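Local atomic coordinates of inositol-1-monophosphatase SuhB (Mycobacterium tuberculosis, PDB entry 2Q74), a protein that probably catalyses the magnesium-dependent dephosphorylation of inositol 1-phosphate to free myo-inositol, a key metabolite in mycobacteria. Residues D78-E83 with V99-D104; V14-A19 with A133-D138. One frame throughout, in Å; residues are numbered along the deposited sequence.

Contact 1: D78-E83 with V99-D104; sequences DPILGE and VTWVLD
The indole of Trp-101, with CG set beside its own backbone N (chi1 -62°) and the ring turned across that bond (chi2 88°), presents NE1 to Asp-78, whose carboxylate also swings beside its backbone N. The Trp-101 NE1 to Asp-78 OD2 hydrogen bond is 3.0 Å long and somewhat bent, 148° at the hydrogen, and meets the anti side of the carboxylate slightly out of its plane. OD2 forms a salt bridge with Arg-75 as well, so two donors fix the acid. Val-99 CG1 lies over one face of the indole, offset toward the rim. Ile-80 CD1 comes in obliquely, 3.7 Å from Trp-101 CB, while Ile-80 CG2 rests 3.9 Å from Leu-103 CD2.

Beneath these side chains the two strands run parallel. Trp-101 N donates to Pro-79 O (2.9 Å), Leu-81 N to Trp-101 O (2.9 Å) and Leu-103 N to Leu-81 O (3.2 Å), so Trp-101 is bonded through both its N and its O. The pairing attaches the edge strand 80-81 to the large mixed sheet, with helix 55-74 packed on the Ile-80 and Trp-101 face.

At the C-terminal ends of both segments, Glu-83 OE1 and Asp-104 OD1, two acceptors, stand 3.1 Å apart with their carboxylate planes steeply inclined. Ile-106 N donates to Asp-104 OD1, and the acids Asp-60 and Asp-235 are close by. Such a cluster of carboxylates is consistent with the magnesium site inferred for Glu-83 and Asp-104 from relatives, where a bound cation could draw the oxygens together as ligands.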
ATOM      1  N   ASP A  78      28.834  -2.803 -21.417  1.00 77.92           N
ATOM      2  CA  ASP A  78      28.170  -1.769 -20.624  1.00 77.60           C
ATOM      3  C   ASP A  78      28.444  -1.884 -19.130  1.00 76.89           C
ATOM      4  O   ASP A  78      28.354  -2.962 -18.550  1.00 76.71           O
ATOM      5  CB  ASP A  78      26.669  -1.772 -20.876  1.00 77.83           C
ATOM      6  CG  ASP A  78      26.307  -1.110 -22.173  1.00 78.17           C
ATOM      7  OD1 ASP A  78      27.127  -1.138 -23.114  1.00 79.06           O
ATOM      8  OD2 ASP A  78      25.199  -0.555 -22.248  1.00 79.02           O
ATOM      9  N   PRO A  79      28.809  -0.761 -18.508  1.00 76.18           N
ATOM     10  CA  PRO A  79      28.962  -0.694 -17.065  1.00 75.78           C
ATOM     11  C   PRO A  79      27.673  -0.941 -16.309  1.00 75.55           C
ATOM     12  O   PRO A  79      26.596  -0.587 -16.778  1.00 75.08           O
ATOM     13  CB  PRO A  79      29.429   0.746 -16.834  1.00 75.59           C
ATOM     14  CG  PRO A  79      30.039   1.142 -18.108  1.00 75.78           C
ATOM     15  CD  PRO A  79      29.198   0.509 -19.140  1.00 76.05           C
ATOM     16  N   ILE A  80      27.819  -1.529 -15.131  1.00 75.83           N
ATOM     17  CA  ILE A  80      26.709  -1.862 -14.259  1.00 76.23           C
ATOM     18  C   ILE A  80      26.974  -1.261 -12.885  1.00 77.35           C
ATOM     19  O   ILE A  80      27.914  -1.664 -12.195  1.00 77.68           O
ATOM     20  CB  ILE A  80      26.558  -3.397 -14.063  1.00 75.90           C
ATOM     21  CG1 ILE A  80      26.540  -4.150 -15.404  1.00 75.23           C
ATOM     22  CG2 ILE A  80      25.341  -3.675 -13.233  1.00 75.22           C
ATOM     23  CD1 ILE A  80      25.528  -3.657 -16.379  1.00 75.55           C
ATOM     24  N   LEU A  81      26.149  -0.295 -12.494  1.00 78.67           N
ATOM     25  CA  LEU A  81      26.104   0.170 -11.107  1.00 79.76           C
ATOM     26  C   LEU A  81      24.950  -0.542 -10.399  1.00 80.93           C
ATOM     27  O   LEU A  81      23.774  -0.236 -10.618  1.00 80.52           O
ATOM     28  CB  LEU A  81      25.919   1.686 -11.038  1.00 79.76           C
ATOM     29  CG  LEU A  81      25.675   2.292  -9.645  1.00 80.01           C
ATOM     30  CD1 LEU A  81      26.867   2.105  -8.721  1.00 80.52           C
ATOM     31  CD2 LEU A  81      25.321   3.763  -9.753  1.00 79.94           C
ATOM     32  N   GLY A  82      25.294  -1.515  -9.567  1.00 82.62           N
ATOM     33  CA  GLY A  82      24.295  -2.247  -8.819  1.00 84.04           C
ATOM     34  C   GLY A  82      24.079  -1.662  -7.444  1.00 85.57           C
ATOM     35  O   GLY A  82      24.760  -0.717  -7.027  1.00 85.90           O
ATOM     36  N   GLU A  83      23.120  -2.237  -6.731  1.00 87.30           N
ATOM     37  CA  GLU A  83      22.944  -1.937  -5.316  1.00 88.65           C
ATOM     38  C   GLU A  83      24.222  -2.316  -4.538  1.00 89.22           C
ATOM     39  O   GLU A  83      24.387  -1.911  -3.384  1.00 89.36           O
ATOM     40  CB  GLU A  83      21.713  -2.693  -4.794  1.00 89.03           C
ATOM     41  CG  GLU A  83      21.172  -2.213  -3.452  1.00 90.26           C
ATOM     42  CD  GLU A  83      20.435  -3.314  -2.697  1.00 90.85           C
ATOM     43  OE1 GLU A  83      19.643  -4.071  -3.324  1.00 90.60           O
ATOM     44  OE2 GLU A  83      20.663  -3.413  -1.469  1.00 91.50           O
ATOM     45  N   VAL A  99      26.648   3.474 -22.130  1.00 70.38           N
ATOM     46  CA  VAL A  99      25.500   3.455 -21.211  1.00 69.71           C
ATOM     47  C   VAL A  99      25.794   2.659 -19.934  1.00 69.08           C
ATOM     48  O   VAL A  99      26.499   1.655 -19.966  1.00 69.28           O
ATOM     49  CB  VAL A  99      24.258   2.843 -21.885  1.00 69.63           C
ATOM     50  CG1 VAL A  99      23.396   2.107 -20.868  1.00 69.83           C
ATOM     51  CG2 VAL A  99      23.461   3.902 -22.599  1.00 68.93           C
ATOM     52  N   THR A 100      25.230   3.113 -18.822  1.00 68.18           N
ATOM     53  CA  THR A 100      25.408   2.465 -17.530  1.00 67.78           C
ATOM     54  C   THR A 100      24.065   1.973 -17.003  1.00 67.23           C
ATOM     55  O   THR A 100      23.105   2.743 -16.907  1.00 67.26           O
ATOM     56  CB  THR A 100      26.005   3.426 -16.489  1.00 67.69           C
ATOM     57  OG1 THR A 100      27.356   3.723 -16.839  1.00 67.88           O
ATOM     58  CG2 THR A 100      25.966   2.811 -15.076  1.00 67.13           C
ATOM     59  N   TRP A 101      24.005   0.697 -16.648  1.00 66.11           N
ATOM     60  CA  TRP A 101      22.771   0.125 -16.136  1.00 65.16           C
ATOM     61  C   TRP A 101      22.744   0.251 -14.630  1.00 64.92           C
ATOM     62  O   TRP A 101      23.606  -0.285 -13.945  1.00 64.91           O
ATOM     63  CB  TRP A 101      22.617  -1.314 -16.601  1.00 64.30           C
ATOM     64  CG  TRP A 101      22.544  -1.353 -18.069  1.00 63.32           C
ATOM     65  CD1 TRP A 101      23.589  -1.427 -18.919  1.00 62.64           C
ATOM     66  CD2 TRP A 101      21.366  -1.256 -18.874  1.00 62.68           C
ATOM     67  NE1 TRP A 101      23.146  -1.409 -20.214  1.00 62.59           N
ATOM     68  CE2 TRP A 101      21.784  -1.298 -20.220  1.00 62.13           C
ATOM     69  CE3 TRP A 101      19.992  -1.146 -18.591  1.00 62.70           C
ATOM     70  CZ2 TRP A 101      20.886  -1.227 -21.292  1.00 62.14           C
ATOM     71  CZ3 TRP A 101      19.091  -1.077 -19.652  1.00 62.64           C
ATOM     72  CH2 TRP A 101      19.549  -1.118 -20.992  1.00 62.75           C
ATOM     73  N   VAL A 102      21.770   1.008 -14.131  1.00 64.80           N
ATOM     74  CA  VAL A 102      21.606   1.239 -12.701  1.00 64.79           C
ATOM     75  C   VAL A 102      20.457   0.374 -12.230  1.00 64.77           C
ATOM     76  O   VAL A 102      19.345   0.489 -12.752  1.00 64.47           O
ATOM     77  CB  VAL A 102      21.248   2.699 -12.399  1.00 64.92           C
ATOM     78  CG1 VAL A 102      21.233   2.959 -10.896  1.00 64.70           C
ATOM     79  CG2 VAL A 102      22.227   3.649 -13.095  1.00 65.36           C
ATOM     80  N   LEU A 103      20.699  -0.496 -11.253  1.00 64.50           N
ATOM     81  CA  LEU A 103      19.636  -1.406 -10.900  1.00 64.56           C
ATOM     82  C   LEU A 103      19.440  -1.760  -9.426  1.00 64.05           C
ATOM     83  O   LEU A 103      20.346  -1.618  -8.609  1.00 63.92           O
ATOM     84  CB  LEU A 103      19.671  -2.635 -11.807  1.00 64.92           C
ATOM     85  CG  LEU A 103      20.853  -3.583 -11.928  1.00 65.89           C
ATOM     86  CD1 LEU A 103      21.120  -3.824 -13.418  1.00 65.87           C
ATOM     87  CD2 LEU A 103      22.074  -3.056 -11.289  1.00 67.47           C
ATOM     88  N   ASP A 104      18.201  -2.143  -9.112  1.00 63.44           N
ATOM     89  CA  ASP A 104      17.828  -2.694  -7.818  1.00 63.18           C
ATOM     90  C   ASP A 104      16.913  -3.904  -8.052  1.00 62.52           C
ATOM     91  O   ASP A 104      15.771  -3.758  -8.515  1.00 62.33           O
ATOM     92  CB  ASP A 104      17.119  -1.674  -6.926  1.00 63.44           C
ATOM     93  CG  ASP A 104      17.001  -2.152  -5.476  1.00 64.52           C
ATOM     94  OD1 ASP A 104      17.340  -3.320  -5.211  1.00 65.98           O
ATOM     95  OD2 ASP A 104      16.583  -1.375  -4.595  1.00 65.21           O
TER

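Contact 2: V14-A19 with A133-D138; sequences VAENLA and AGAVAD
The flat groups here are peptide planes of a helix: Ala-135 CB lies over one face of the peptide joining Ala-15 to Glu-16, 3.3 Å from Ala-15 O and 3.8 Å from Glu-16 N, while the oxygen end of that plane accepts the helical bond from Ala-19 N. One turn on, Ala-137 CB approaches the carbonyl of Ala-19. This is helix-on-sheet packing in the alpha-beta-alpha-beta-alpha sandwich, helix 8-33 resting on strand 130-138, an inner strand of the large mixed sheet.

With alanine methyls making most of the interface, and Gly-134 beside them, the two backbones come close. The segment axes approach to 6.9 Å and run nearly parallel, crossing at -20°. Ala-15 and Ala-19, four residues apart on the helix, point toward the strand, as do the alternate residues Ala-135 and Ala-137; the helical and extended repeats thus match over this short length. Ala-15 CB also reaches the backbone of Gly-134.

The flanking side chains show which layers meet. Leu-18 turns to helix 55-74, the companion of helix 8-33 in its layer, whereas Val-136, on the other face of the strand, touches helix 211-220. The aliphatic part of Glu-16 brushes Ala-135, and its OE2 is hydrogen-bonded to Ser-146 on the adjoining strand. Within the alanine cluster, Ala-135 CB touches both helix methyls, 3.8 Å from Ala-15 CB and 4.0 Å from Ala-19 CB.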
ATOM      1  N   VAL A  14      15.281  -3.589 -23.791  1.00 67.78           N
ATOM      2  CA  VAL A  14      16.123  -4.443 -22.987  1.00 67.47           C
ATOM      3  C   VAL A  14      15.779  -4.219 -21.512  1.00 67.18           C
ATOM      4  O   VAL A  14      15.824  -5.152 -20.704  1.00 67.22           O
ATOM      5  CB  VAL A  14      17.627  -4.217 -23.262  1.00 67.39           C
ATOM      6  CG1 VAL A  14      17.937  -4.317 -24.743  1.00 67.02           C
ATOM      7  CG2 VAL A  14      18.044  -2.897 -22.755  1.00 68.32           C
ATOM      8  N   ALA A  15      15.426  -2.983 -21.165  1.00 66.79           N
ATOM      9  CA  ALA A  15      15.044  -2.665 -19.795  1.00 66.24           C
ATOM     10  C   ALA A  15      13.750  -3.381 -19.429  1.00 65.79           C
ATOM     11  O   ALA A  15      13.640  -3.913 -18.333  1.00 65.30           O
ATOM     12  CB  ALA A  15      14.897  -1.158 -19.609  1.00 65.79           C
ATOM     13  N   GLU A  16      12.786  -3.384 -20.354  1.00 65.52           N
ATOM     14  CA  GLU A  16      11.473  -3.995 -20.126  1.00 65.67           C
ATOM     15  C   GLU A  16      11.621  -5.504 -19.966  1.00 65.35           C
ATOM     16  O   GLU A  16      11.052  -6.135 -19.067  1.00 64.87           O
ATOM     17  CB  GLU A  16      10.517  -3.692 -21.275  1.00 65.28           C
ATOM     18  CG  GLU A  16      10.047  -2.234 -21.331  1.00 67.12           C
ATOM     19  CD  GLU A  16       9.417  -1.834 -22.676  1.00 67.07           C
ATOM     20  OE1 GLU A  16       9.665  -2.519 -23.699  1.00 68.71           O
ATOM     21  OE2 GLU A  16       8.681  -0.819 -22.700  1.00 67.45           O
ATOM     22  N   ASN A  17      12.414  -6.079 -20.852  1.00 65.15           N
ATOM     23  CA  ASN A  17      12.611  -7.513 -20.873  1.00 64.67           C
ATOM     24  C   ASN A  17      13.334  -8.005 -19.635  1.00 63.94           C
ATOM     25  O   ASN A  17      12.926  -8.983 -19.021  1.00 64.26           O
ATOM     26  CB  ASN A  17      13.373  -7.897 -22.128  1.00 64.82           C
ATOM     27  CG  ASN A  17      12.549  -7.727 -23.380  1.00 65.45           C
ATOM     28  OD1 ASN A  17      11.334  -7.794 -23.351  1.00 66.59           O
ATOM     29  ND2 ASN A  17      13.212  -7.508 -24.486  1.00 67.17           N
ATOM     30  N   LEU A  18      14.396  -7.316 -19.257  1.00 63.06           N
ATOM     31  CA  LEU A  18      15.149  -7.699 -18.073  1.00 62.44           C
ATOM     32  C   LEU A  18      14.326  -7.554 -16.798  1.00 62.06           C
ATOM     33  O   LEU A  18      14.372  -8.433 -15.923  1.00 61.85           O
ATOM     34  CB  LEU A  18      16.432  -6.886 -17.948  1.00 62.23           C
ATOM     35  CG  LEU A  18      17.535  -7.202 -18.942  1.00 61.86           C
ATOM     36  CD1 LEU A  18      18.806  -6.573 -18.464  1.00 62.09           C
ATOM     37  CD2 LEU A  18      17.729  -8.688 -19.098  1.00 62.81           C
ATOM     38  N   ALA A  19      13.576  -6.457 -16.701  1.00 61.34           N
ATOM     39  CA  ALA A  19      12.696  -6.226 -15.570  1.00 60.90           C
ATOM     40  C   ALA A  19      11.681  -7.372 -15.427  1.00 60.74           C
ATOM     41  O   ALA A  19      11.517  -7.952 -14.326  1.00 61.14           O
ATOM     42  CB  ALA A  19      11.984  -4.892 -15.721  1.00 60.56           C
ATOM     43  N   ALA A 133      16.441   5.781 -20.412  1.00 66.00           N
ATOM     44  CA  ALA A 133      15.434   4.737 -20.512  1.00 65.28           C
ATOM     45  C   ALA A 133      15.361   3.932 -19.225  1.00 64.24           C
ATOM     46  O   ALA A 133      16.332   3.841 -18.474  1.00 64.27           O
ATOM     47  CB  ALA A 133      15.740   3.831 -21.684  1.00 65.34           C
ATOM     48  N   GLY A 134      14.200   3.349 -18.969  1.00 62.77           N
ATOM     49  CA  GLY A 134      13.992   2.697 -17.690  1.00 61.55           C
ATOM     50  C   GLY A 134      12.800   1.777 -17.645  1.00 60.00           C
ATOM     51  O   GLY A 134      11.901   1.875 -18.470  1.00 59.90           O
ATOM     52  N   ALA A 135      12.796   0.882 -16.667  1.00 58.21           N
ATOM     53  CA  ALA A 135      11.672  -0.051 -16.502  1.00 57.06           C
ATOM     54  C   ALA A 135      11.559  -0.452 -15.059  1.00 55.87           C
ATOM     55  O   ALA A 135      12.571  -0.805 -14.438  1.00 56.81           O
ATOM     56  CB  ALA A 135      11.852  -1.282 -17.378  1.00 56.40           C
ATOM     57  N   VAL A 136      10.353  -0.377 -14.505  1.00 54.42           N
ATOM     58  CA  VAL A 136      10.118  -0.844 -13.125  1.00 53.17           C
ATOM     59  C   VAL A 136       9.065  -1.912 -13.174  1.00 52.76           C
ATOM     60  O   VAL A 136       7.960  -1.697 -13.669  1.00 52.49           O
ATOM     61  CB  VAL A 136       9.607   0.283 -12.176  1.00 53.03           C
ATOM     62  CG1 VAL A 136       9.277  -0.287 -10.762  1.00 52.57           C
ATOM     63  CG2 VAL A 136      10.598   1.431 -12.086  1.00 51.10           C
ATOM     64  N   ALA A 137       9.403  -3.073 -12.652  1.00 53.04           N
ATOM     65  CA  ALA A 137       8.482  -4.220 -12.680  1.00 52.97           C
ATOM     66  C   ALA A 137       7.869  -4.312 -11.317  1.00 53.21           C
ATOM     67  O   ALA A 137       8.600  -4.451 -10.361  1.00 53.71           O
ATOM     68  CB  ALA A 137       9.225  -5.504 -12.995  1.00 52.12           C
ATOM     69  N   ASP A 138       6.547  -4.216 -11.241  1.00 54.00           N
ATOM     70  CA  ASP A 138       5.780  -4.467 -10.018  1.00 54.94           C
ATOM     71  C   ASP A 138       5.590  -5.979  -9.918  1.00 55.40           C
ATOM     72  O   ASP A 138       4.670  -6.551 -10.514  1.00 55.71           O
ATOM     73  CB  ASP A 138       4.417  -3.739 -10.085  1.00 55.68           C
ATOM     74  CG  ASP A 138       3.577  -3.874  -8.787  1.00 58.40           C
ATOM     75  OD1 ASP A 138       3.815  -4.793  -7.972  1.00 60.62           O
ATOM     76  OD2 ASP A 138       2.637  -3.046  -8.613  1.00 62.59           O
TER

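From the N terminus, helix 8-33 supplies residues 14-19 first, and the chain makes a long excursion of 113 residues before 133-138 closes contact 2. Within that excursion, after helix 55-74, segments 78-83 and 99-104 close contact 1 over a connection of only 15 residues, most of them not modelled. The smaller loop therefore lies wholly within the larger. Both contacts end on the same sheet, with strand 120-127 between strands 100-104 and 130-138: one attaches its edge strand, the other seats a helix on one of its inner strands. They meet where the far end of the Trp-101 indole reaches Ala-15 of the helix.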